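Local coordinates for nonribosomal peptide synthase (Streptomyces sp. MJ635-86F5, PDB 5JJP), which adenylates aliphatic beta-amino acids, probably spending ATP to activate them for transfer to a phosphopantetheine-bearing carrier protein, at residues V249-D254 and R260-F265; Y384-A389 and D408-E413; S392-D397 and R402-P407. All blocks are in the same frame, centred on the assembly; numbering follows the deposited sequence.

In the fold
Followed from the N terminus, the chain first meets interaction 1, which closes the short connection between edge strand 247-250 and helix 259-268. Interactions 2 and 3 come much later, on the opposite side of the chain's centre, about 41 and 38 Å from interaction 1 between centres. Interaction 2 opens on strand 381-386 and ends in the loop after strand 405-407; interaction 3 is nested inside it, folding strand 393-394 against the end of helix 398-404 and strand 405-407. The nested pair touch where Pro407 CB meets Pro412 CB at 4.0 Å. Interaction 2 fastens that loop within one antiparallel sheet, whereas interaction 3 joins to it the weak strand 393-394 of a smaller sheet.

Interaction 1 (V249-D254 and R260-F265); sequences VPVPRD and RRFLAF
The backbones of 249-254 and 260-265 keep a side-chain layer between them, with Val251 CA 8.1 Å from Phe262 CA and Asp254 facing Arg261. Phe265 and, to a lesser extent, Phe262 reach into that layer. Phe265 has its CG anti to the backbone N (chi1 -174°), which sends the far end of the ring toward the strand; there Val249 CG1 lies 3.7 Å from Phe265 CZ, and Pro252 CD meets the same CZ atom at 4.1 Å. The two methyls of Val251 are divided between the rings: CG2 approaches Phe265 CE2, whereas CG1 comes to the edge of Phe262, 3.9 Å from its CD1. At the exposed end the contact becomes polar. Arg261 grips one atom side-on, NE at 3.1 Å and NH2 at 2.9 Å from Asp254 O, both bonds well bent. That carbonyl belongs to helix 253-256, so the two bonds link the short helix to the longer one, while Phe258 makes a cation-pi contact with the arginine. Such apolar packing of an edge strand and the loop after it against helix 259-268 is characteristic of a beta-alpha-beta crossover, here running on to strand 273-276 in the layered alpha-beta sandwich.

Interaction 2 (Y384-A389 and D408-E413); sequences YLRSPA and DPLLPE
An Asx turn built on Asp408, superimposed on a type I beta turn from Asp408 to Leu411, holds out a carboxylate to Arg386 at the end of strand 381-386. The grip is end-on and bidentate: Arg386 NH1 reaches Asp408 OD2 at 2.8 Å, and Arg386 NH2 reaches Asp408 OD1 at 2.8 Å, each terminal nitrogen serving its own oxygen. The groups are nevertheless not coplanar. Their planes are 68° apart, so both N-H groups approach the oxygens from above the carboxylate plane, although the carboxylate carbon sits in the plane of the guanidinium at its edge. Arg386 runs out extended from the strand, its CG anti to the backbone N (chi1 -179°), and bends at chi3 (-53°) to turn its end onto the aspartate.

The turn adds a third donor. Leu410 N donates to Asp408 OD1 at 3.1 Å from the face opposite to that used by Arg386 NH2, while Leu411 N closes the beta turn on Asp408 O at 3.0 Å. The apolar contact is that of Pro409 CG, 4.0 Å from Tyr384 CD2. Separately, the methyl Leu410 CD1 lies obliquely against the guanidinium, 4.0 Å from Arg386 NH2. Tyr384 also stacks on Tyr367, which Pro409 and Leu410 touch as well.

Putting an asparagine at Asp408 would probably leave the arginine with just the long, weak ion pair of its NE to Glu363, and one end nitrogen without its carboxylate oxygen. Asp408 is buried, which by itself would disfavour a charge, but the paired guanidinium and the Leu410 N-H are likely to keep the carboxylate ionised, and donors on opposite faces of OD1 would restrict its rotation.

Interaction 3 (S392-D397 and R402-P407); sequences SGYWAD and RAALVP
Apolar contacts carry this meeting, and the foremost joins Tyr394 to Ala404. The methyl CB of Ala404 lies at the edge of the tyrosine ring, near its plane and 3.8 Å from Tyr394 CE2. With its CG anti to the carbonyl carbon (chi1 -65°), Tyr394 directs the ring across to the end of helix 398-404. A second apolar group comes against polar backbone: Leu405 CD1 approaches Ser392 O at 4.0 Å and lies 4.4 Å from Gly393 N. Gly393 adopts a phi of 159°, and at its backbone angles a beta carbon would collide with the carbonyl oxygen of Ser392, which is reason enough for a residue without a side chain.

Polar interactions act within the loop and toward its surroundings. Asp397 N binds Tyr394 O at 3.1 Å to close a type II beta turn. Asp397 then stands at the N-cap of helix 398-404, its OD1 accepting from Ala400 N. The phenol of Tyr394 is held by a hydrogen bond to Glu333, so the group that Ala404 abuts is held at its polar end as well. Glu333 belongs to a YGATES sequence matching the A5 core motif of adenylation domains, which in relatives lies at the nucleotide site. A cation-pi contact, different in kind, comes from Lys195 to the ring of Tyr394.

Between the neighbouring elements, 393-394 is a short, weakly bonded outer strand beside 196-200 in a three-stranded antiparallel sheet, whereas 405-407 pairs with 417-427 in another. Ala404 and Leu405 both rest on Phe391, and Ala404 also touches Phe419, so the passage from helix 398-404 into strand 405-407 packs on Phe391 of the preceding loop and on strand 417-427.

Interaction 1 (V249-D254 and R260-F265)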
loop_
_atom_site.group_PDB
_atom_site.type_symbol
_atom_site.label_atom_id
_atom_site.label_comp_id
_atom_site.label_asym_id
_atom_site.label_seq_id
_atom_site.Cartn_x
_atom_site.Cartn_y
_atom_site.Cartn_z
ATOM N N VAL A 249 -4.091 7.602 -10.158
ATOM C CA VAL A 249 -4.498 7.065 -11.451
ATOM C C VAL A 249 -4.077 5.584 -11.534
ATOM O O VAL A 249 -2.996 5.261 -12.016
ATOM C CB VAL A 249 -3.838 7.838 -12.599
ATOM C CG1 VAL A 249 -4.519 7.479 -13.911
ATOM C CG2 VAL A 249 -3.879 9.351 -12.345
ATOM N N PRO A 250 -4.923 4.686 -11.071
ATOM C CA PRO A 250 -4.648 3.285 -11.208
ATOM C C PRO A 250 -4.525 2.961 -12.674
ATOM O O PRO A 250 -5.325 3.451 -13.465
ATOM C CB PRO A 250 -5.913 2.630 -10.662
ATOM C CG PRO A 250 -6.503 3.649 -9.747
ATOM C CD PRO A 250 -6.228 4.938 -10.429
ATOM N N VAL A 251 -3.545 2.167 -13.061
ATOM C CA VAL A 251 -3.387 1.848 -14.466
ATOM C C VAL A 251 -4.106 0.502 -14.743
ATOM O O VAL A 251 -3.641 -0.527 -14.336
ATOM C CB VAL A 251 -1.892 1.717 -14.814
ATOM C CG1 VAL A 251 -1.713 1.422 -16.291
ATOM C CG2 VAL A 251 -1.139 2.973 -14.441
ATOM N N PRO A 252 -5.229 0.519 -15.426
ATOM C CA PRO A 252 -5.897 -0.747 -15.654
ATOM C C PRO A 252 -5.009 -1.766 -16.376
ATOM O O PRO A 252 -4.161 -1.377 -17.172
ATOM C CB PRO A 252 -7.088 -0.360 -16.550
ATOM C CG PRO A 252 -7.218 1.144 -16.426
ATOM C CD PRO A 252 -5.822 1.614 -16.221
ATOM N N ARG A 253 -5.209 -3.058 -16.097
ATOM C CA ARG A 253 -4.328 -4.092 -16.675
ATOM C C ARG A 253 -4.378 -4.140 -18.242
ATOM O O ARG A 253 -3.374 -4.407 -18.868
ATOM C CB ARG A 253 -4.442 -5.459 -15.978
ATOM C CG ARG A 253 -3.387 -5.693 -14.878
ATOM C CD ARG A 253 -3.483 -7.087 -14.239
ATOM N NE ARG A 253 -2.346 -7.986 -14.529
ATOM C CZ ARG A 253 -2.222 -8.803 -15.588
ATOM N NH1 ARG A 253 -3.157 -8.872 -16.538
ATOM N NH2 ARG A 253 -1.125 -9.553 -15.714
ATOM N N ASP A 254 -5.502 -3.776 -18.865
ATOM C CA ASP A 254 -5.551 -3.682 -20.323
ATOM C C ASP A 254 -4.821 -2.471 -20.951
ATOM O O ASP A 254 -4.734 -2.392 -22.168
ATOM C CB ASP A 254 -6.988 -3.752 -20.864
ATOM C CG ASP A 254 -7.803 -2.530 -20.562
ATOM O OD1 ASP A 254 -8.973 -2.547 -20.950
ATOM O OD2 ASP A 254 -7.344 -1.544 -19.967
ATOM N N ARG A 260 2.701 0.238 -25.957
ATOM C CA ARG A 260 2.343 1.468 -26.622
ATOM C C ARG A 260 1.134 2.037 -25.945
ATOM O O ARG A 260 1.008 3.240 -25.827
ATOM C CB ARG A 260 2.048 1.242 -28.111
ATOM C CG ARG A 260 3.255 1.492 -29.035
ATOM C CD ARG A 260 3.012 1.134 -30.541
ATOM N NE ARG A 260 3.591 2.107 -31.482
ATOM C CZ ARG A 260 4.832 2.071 -31.981
ATOM N NH1 ARG A 260 5.703 1.114 -31.644
ATOM N NH2 ARG A 260 5.212 3.015 -32.827
ATOM N N ARG A 261 0.244 1.156 -25.508
ATOM C CA ARG A 261 -0.987 1.559 -24.829
ATOM C C ARG A 261 -0.705 2.129 -23.449
ATOM O O ARG A 261 -1.382 3.057 -23.003
ATOM C CB ARG A 261 -1.943 0.376 -24.702
ATOM C CG ARG A 261 -3.083 0.379 -25.708
ATOM C CD ARG A 261 -3.461 -1.067 -26.059
ATOM N NE ARG A 261 -4.360 -1.836 -25.192
ATOM C CZ ARG A 261 -5.631 -2.145 -25.453
ATOM N NH1 ARG A 261 -6.263 -1.682 -26.528
ATOM N NH2 ARG A 261 -6.298 -2.897 -24.583
ATOM N N PHE A 262 0.317 1.592 -22.800
ATOM C CA PHE A 262 0.699 2.051 -21.481
ATOM C C PHE A 262 1.296 3.450 -21.594
ATOM O O PHE A 262 0.919 4.351 -20.846
ATOM C CB PHE A 262 1.727 1.100 -20.843
ATOM C CG PHE A 262 2.286 1.593 -19.563
ATOM C CD1 PHE A 262 1.436 1.903 -18.494
ATOM C CD2 PHE A 262 3.656 1.726 -19.383
ATOM C CE1 PHE A 262 1.944 2.344 -17.294
ATOM C CE2 PHE A 262 4.163 2.191 -18.182
ATOM C CZ PHE A 262 3.298 2.499 -17.140
ATOM N N LEU A 263 2.250 3.602 -22.500
ATOM C CA LEU A 263 2.919 4.892 -22.733
ATOM C C LEU A 263 1.961 5.964 -23.167
ATOM O O LEU A 263 2.037 7.064 -22.665
ATOM C CB LEU A 263 4.089 4.744 -23.702
ATOM C CG LEU A 263 5.213 3.837 -23.166
ATOM C CD1 LEU A 263 6.180 3.408 -24.246
ATOM C CD2 LEU A 263 5.984 4.508 -22.053
ATOM N N ALA A 264 0.961 5.633 -23.986
ATOM C CA ALA A 264 -0.042 6.621 -24.405
ATOM C C ALA A 264 -0.888 7.055 -23.209
ATOM O O ALA A 264 -1.271 8.213 -23.090
ATOM C CB ALA A 264 -0.954 6.052 -25.472
ATOM N N PHE A 265 -1.160 6.103 -22.309
ATOM C CA PHE A 265 -1.943 6.384 -21.119
ATOM C C PHE A 265 -1.199 7.362 -20.219
ATOM O O PHE A 265 -1.799 8.229 -19.672
ATOM C CB PHE A 265 -2.267 5.077 -20.375
ATOM C CG PHE A 265 -3.193 5.254 -19.213
ATOM C CD1 PHE A 265 -4.529 5.475 -19.422
ATOM C CD2 PHE A 265 -2.713 5.184 -17.901
ATOM C CE1 PHE A 265 -5.387 5.649 -18.350
ATOM C CE2 PHE A 265 -3.574 5.336 -16.825
ATOM C CZ PHE A 265 -4.909 5.566 -17.052
#

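Interaction 2 (Y384-A389 and D408-E413)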
loop_
_atom_site.group_PDB
_atom_site.type_symbol
_atom_site.label_atom_id
_atom_site.label_comp_id
_atom_site.label_asym_id
_atom_site.label_seq_id
_atom_site.Cartn_x
_atom_site.Cartn_y
_atom_site.Cartn_z
ATOM N N TYR A 384 16.777 -5.662 11.749
ATOM C CA TYR A 384 15.685 -5.456 12.707
ATOM C C TYR A 384 15.124 -4.035 12.513
ATOM O O TYR A 384 15.866 -3.065 12.517
ATOM C CB TYR A 384 16.143 -5.568 14.148
ATOM C CG TYR A 384 16.472 -6.972 14.640
ATOM C CD1 TYR A 384 17.042 -7.938 13.796
ATOM C CD2 TYR A 384 16.304 -7.301 15.979
ATOM C CE1 TYR A 384 17.390 -9.204 14.279
ATOM C CE2 TYR A 384 16.633 -8.556 16.478
ATOM C CZ TYR A 384 17.192 -9.497 15.635
ATOM O OH TYR A 384 17.508 -10.736 16.106
ATOM N N LEU A 385 13.786 -3.946 12.322
ATOM C CA LEU A 385 13.102 -2.667 12.070
ATOM C C LEU A 385 12.325 -2.209 13.309
ATOM O O LEU A 385 11.474 -2.910 13.833
ATOM C CB LEU A 385 12.203 -2.805 10.876
ATOM C CG LEU A 385 11.340 -1.623 10.483
ATOM C CD1 LEU A 385 12.109 -0.437 9.930
ATOM C CD2 LEU A 385 10.375 -2.129 9.436
ATOM N N ARG A 386 12.678 -1.022 13.780
ATOM C CA ARG A 386 12.028 -0.363 14.855
ATOM C C ARG A 386 11.145 0.717 14.195
ATOM O O ARG A 386 11.650 1.647 13.585
ATOM C CB ARG A 386 13.083 0.278 15.753
ATOM C CG ARG A 386 12.550 1.001 16.966
ATOM C CD ARG A 386 13.656 1.726 17.700
ATOM N NE ARG A 386 14.774 0.832 18.030
ATOM C CZ ARG A 386 14.836 0.114 19.156
ATOM N NH1 ARG A 386 13.867 0.153 20.063
ATOM N NH2 ARG A 386 15.884 -0.631 19.374
ATOM N N SER A 387 9.831 0.618 14.352
ATOM C CA SER A 387 8.945 1.527 13.675
ATOM C C SER A 387 7.525 1.501 14.215
ATOM O O SER A 387 6.978 0.422 14.453
ATOM C CB SER A 387 8.896 1.124 12.190
ATOM O OG SER A 387 7.873 1.822 11.476
ATOM N N PRO A 388 6.865 2.668 14.217
ATOM C CA PRO A 388 5.454 2.698 14.503
ATOM C C PRO A 388 4.541 2.078 13.433
ATOM O O PRO A 388 3.357 1.855 13.675
ATOM C CB PRO A 388 5.182 4.207 14.640
ATOM C CG PRO A 388 6.162 4.869 13.740
ATOM C CD PRO A 388 7.374 4.004 13.839
ATOM N N ALA A 389 5.086 1.808 12.262
ATOM C CA ALA A 389 4.321 1.240 11.156
ATOM C C ALA A 389 4.246 -0.280 11.099
ATOM O O ALA A 389 3.684 -0.838 10.157
ATOM C CB ALA A 389 4.865 1.787 9.865
ATOM N N ASP A 408 12.654 -5.504 22.138
ATOM C CA ASP A 408 13.788 -4.692 21.742
ATOM C C ASP A 408 15.079 -5.301 22.301
ATOM O O ASP A 408 15.265 -5.349 23.506
ATOM C CB ASP A 408 13.573 -3.296 22.297
ATOM C CG ASP A 408 14.675 -2.337 21.961
ATOM O OD1 ASP A 408 15.626 -2.671 21.244
ATOM O OD2 ASP A 408 14.567 -1.193 22.428
ATOM N N PRO A 409 15.982 -5.761 21.429
ATOM C CA PRO A 409 17.183 -6.425 21.957
ATOM C C PRO A 409 18.091 -5.486 22.772
ATOM O O PRO A 409 18.821 -5.953 23.633
ATOM C CB PRO A 409 17.881 -6.926 20.709
ATOM C CG PRO A 409 17.368 -6.044 19.608
ATOM C CD PRO A 409 15.951 -5.755 19.962
ATOM N N LEU A 410 18.014 -4.183 22.526
ATOM C CA LEU A 410 18.795 -3.242 23.279
ATOM C C LEU A 410 18.155 -2.863 24.601
ATOM O O LEU A 410 18.822 -2.310 25.472
ATOM C CB LEU A 410 18.995 -1.964 22.490
ATOM C CG LEU A 410 19.598 -2.171 21.122
ATOM C CD1 LEU A 410 19.783 -0.824 20.433
ATOM C CD2 LEU A 410 20.891 -2.936 21.252
ATOM N N LEU A 411 16.866 -3.149 24.760
ATOM C CA LEU A 411 16.152 -2.734 25.955
ATOM C C LEU A 411 14.855 -3.513 26.104
ATOM O O LEU A 411 13.761 -2.948 26.027
ATOM C CB LEU A 411 15.889 -1.232 25.921
ATOM C CG LEU A 411 15.639 -0.564 27.274
ATOM C CD1 LEU A 411 16.858 -0.687 28.157
ATOM C CD2 LEU A 411 15.284 0.903 27.074
ATOM N N PRO A 412 14.974 -4.831 26.320
ATOM C CA PRO A 412 13.794 -5.677 26.471
ATOM C C PRO A 412 12.931 -5.304 27.658
ATOM O O PRO A 412 11.773 -5.603 27.675
ATOM C CB PRO A 412 14.372 -7.078 26.649
ATOM C CG PRO A 412 15.776 -6.898 27.078
ATOM C CD PRO A 412 16.225 -5.578 26.515
ATOM N N GLU A 413 13.463 -4.570 28.604
ATOM C CA GLU A 413 12.693 -4.140 29.754
ATOM C C GLU A 413 11.528 -3.185 29.424
ATOM O O GLU A 413 10.577 -3.122 30.171
ATOM C CB GLU A 413 13.623 -3.475 30.780
ATOM C CG GLU A 413 14.666 -4.439 31.359
ATOM C CD GLU A 413 15.986 -4.512 30.596
ATOM O OE1 GLU A 413 16.130 -3.895 29.512
ATOM O OE2 GLU A 413 16.900 -5.180 31.114
#

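Interaction 3 (S392-D397 and R402-P407)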
loop_
_atom_site.group_PDB
_atom_site.type_symbol
_atom_site.label_atom_id
_atom_site.label_comp_id
_atom_site.label_asym_id
_atom_site.label_seq_id
_atom_site.Cartn_x
_atom_site.Cartn_y
_atom_site.Cartn_z
ATOM N N SER A 392 0.459 -5.829 13.319
ATOM C CA SER A 392 0.099 -6.214 14.691
ATOM C C SER A 392 0.384 -7.676 14.982
ATOM O O SER A 392 0.444 -8.066 16.139
ATOM C CB SER A 392 -1.380 -5.968 14.946
ATOM O OG SER A 392 -1.631 -4.583 14.756
ATOM N N GLY A 393 0.475 -8.476 13.917
ATOM C CA GLY A 393 0.769 -9.877 14.056
ATOM C C GLY A 393 0.322 -10.614 12.846
ATOM O O GLY A 393 -0.293 -10.035 11.938
ATOM N N TYR A 394 0.576 -11.910 12.837
ATOM C CA TYR A 394 0.078 -12.770 11.789
ATOM C C TYR A 394 -1.226 -13.395 12.269
ATOM O O TYR A 394 -1.322 -13.860 13.404
ATOM C CB TYR A 394 1.080 -13.862 11.505
ATOM C CG TYR A 394 2.385 -13.376 10.934
ATOM C CD1 TYR A 394 2.435 -12.842 9.635
ATOM C CD2 TYR A 394 3.577 -13.461 11.662
ATOM C CE1 TYR A 394 3.631 -12.410 9.076
ATOM C CE2 TYR A 394 4.771 -13.003 11.127
ATOM C CZ TYR A 394 4.792 -12.461 9.832
ATOM O OH TYR A 394 5.963 -12.004 9.249
ATOM N N TRP A 395 -2.245 -13.351 11.439
ATOM C CA TRP A 395 -3.618 -13.664 11.866
ATOM C C TRP A 395 -3.730 -15.093 12.405
ATOM O O TRP A 395 -3.265 -16.023 11.783
ATOM C CB TRP A 395 -4.564 -13.489 10.692
ATOM C CG TRP A 395 -5.932 -13.840 11.012
ATOM C CD1 TRP A 395 -6.521 -15.081 10.834
ATOM C CD2 TRP A 395 -6.905 -13.025 11.617
ATOM N NE1 TRP A 395 -7.817 -15.053 11.284
ATOM C CE2 TRP A 395 -8.071 -13.801 11.767
ATOM C CE3 TRP A 395 -6.921 -11.709 12.035
ATOM C CZ2 TRP A 395 -9.226 -13.296 12.289
ATOM C CZ3 TRP A 395 -8.062 -11.203 12.577
ATOM C CH2 TRP A 395 -9.209 -11.985 12.690
ATOM N N ALA A 396 -4.216 -15.218 13.616
ATOM C CA ALA A 396 -4.440 -16.517 14.290
ATOM C C ALA A 396 -3.167 -17.326 14.505
ATOM O O ALA A 396 -3.259 -18.528 14.647
ATOM C CB ALA A 396 -5.467 -17.344 13.519
ATOM N N ASP A 397 -2.010 -16.661 14.575
ATOM C CA ASP A 397 -0.736 -17.329 14.632
ATOM C C ASP A 397 0.204 -16.631 15.618
ATOM O O ASP A 397 1.192 -15.995 15.221
ATOM C CB ASP A 397 -0.130 -17.387 13.244
ATOM C CG ASP A 397 0.976 -18.450 13.119
ATOM O OD1 ASP A 397 1.601 -18.811 14.134
ATOM O OD2 ASP A 397 1.236 -18.903 11.983
ATOM N N ARG A 402 5.244 -13.955 17.475
ATOM C CA ARG A 402 6.288 -13.780 18.480
ATOM C C ARG A 402 7.701 -13.993 17.957
ATOM O O ARG A 402 8.642 -13.405 18.461
ATOM C CB ARG A 402 6.000 -14.674 19.711
ATOM C CG ARG A 402 7.043 -14.599 20.816
ATOM C CD ARG A 402 7.382 -13.161 21.296
ATOM N NE ARG A 402 8.482 -13.188 22.276
ATOM C CZ ARG A 402 9.790 -13.168 21.974
ATOM N NH1 ARG A 402 10.220 -13.095 20.709
ATOM N NH2 ARG A 402 10.685 -13.187 22.959
ATOM N N ALA A 403 7.866 -14.797 16.939
ATOM C CA ALA A 403 9.188 -14.939 16.315
ATOM C C ALA A 403 9.554 -13.707 15.485
ATOM O O ALA A 403 10.696 -13.361 15.395
ATOM C CB ALA A 403 9.251 -16.194 15.441
ATOM N N ALA A 404 8.568 -13.024 14.917
ATOM C CA ALA A 404 8.823 -11.841 14.060
ATOM C C ALA A 404 8.864 -10.576 14.889
ATOM O O ALA A 404 9.747 -9.762 14.694
ATOM C CB ALA A 404 7.778 -11.736 12.987
ATOM N N LEU A 405 7.925 -10.418 15.829
ATOM C CA LEU A 405 7.886 -9.250 16.698
ATOM C C LEU A 405 8.473 -9.533 18.077
ATOM O O LEU A 405 7.790 -10.103 18.940
ATOM C CB LEU A 405 6.450 -8.754 16.835
ATOM C CG LEU A 405 5.855 -8.160 15.549
ATOM C CD1 LEU A 405 4.383 -7.922 15.750
ATOM C CD2 LEU A 405 6.516 -6.842 15.181
ATOM N N VAL A 406 9.716 -9.111 18.275
ATOM C CA VAL A 406 10.474 -9.479 19.428
ATOM C C VAL A 406 10.799 -8.309 20.338
ATOM O O VAL A 406 10.862 -7.153 19.899
ATOM C CB VAL A 406 11.747 -10.203 19.043
ATOM C CG1 VAL A 406 11.436 -11.320 18.071
ATOM C CG2 VAL A 406 12.742 -9.250 18.430
ATOM N N PRO A 407 11.023 -8.609 21.626
ATOM C CA PRO A 407 11.429 -7.549 22.547
ATOM C C PRO A 407 12.665 -6.824 22.034
ATOM O O PRO A 407 13.573 -7.459 21.486
ATOM C CB PRO A 407 11.785 -8.320 23.834
ATOM C CG PRO A 407 10.946 -9.543 23.777
ATOM C CD PRO A 407 10.981 -9.928 22.307
#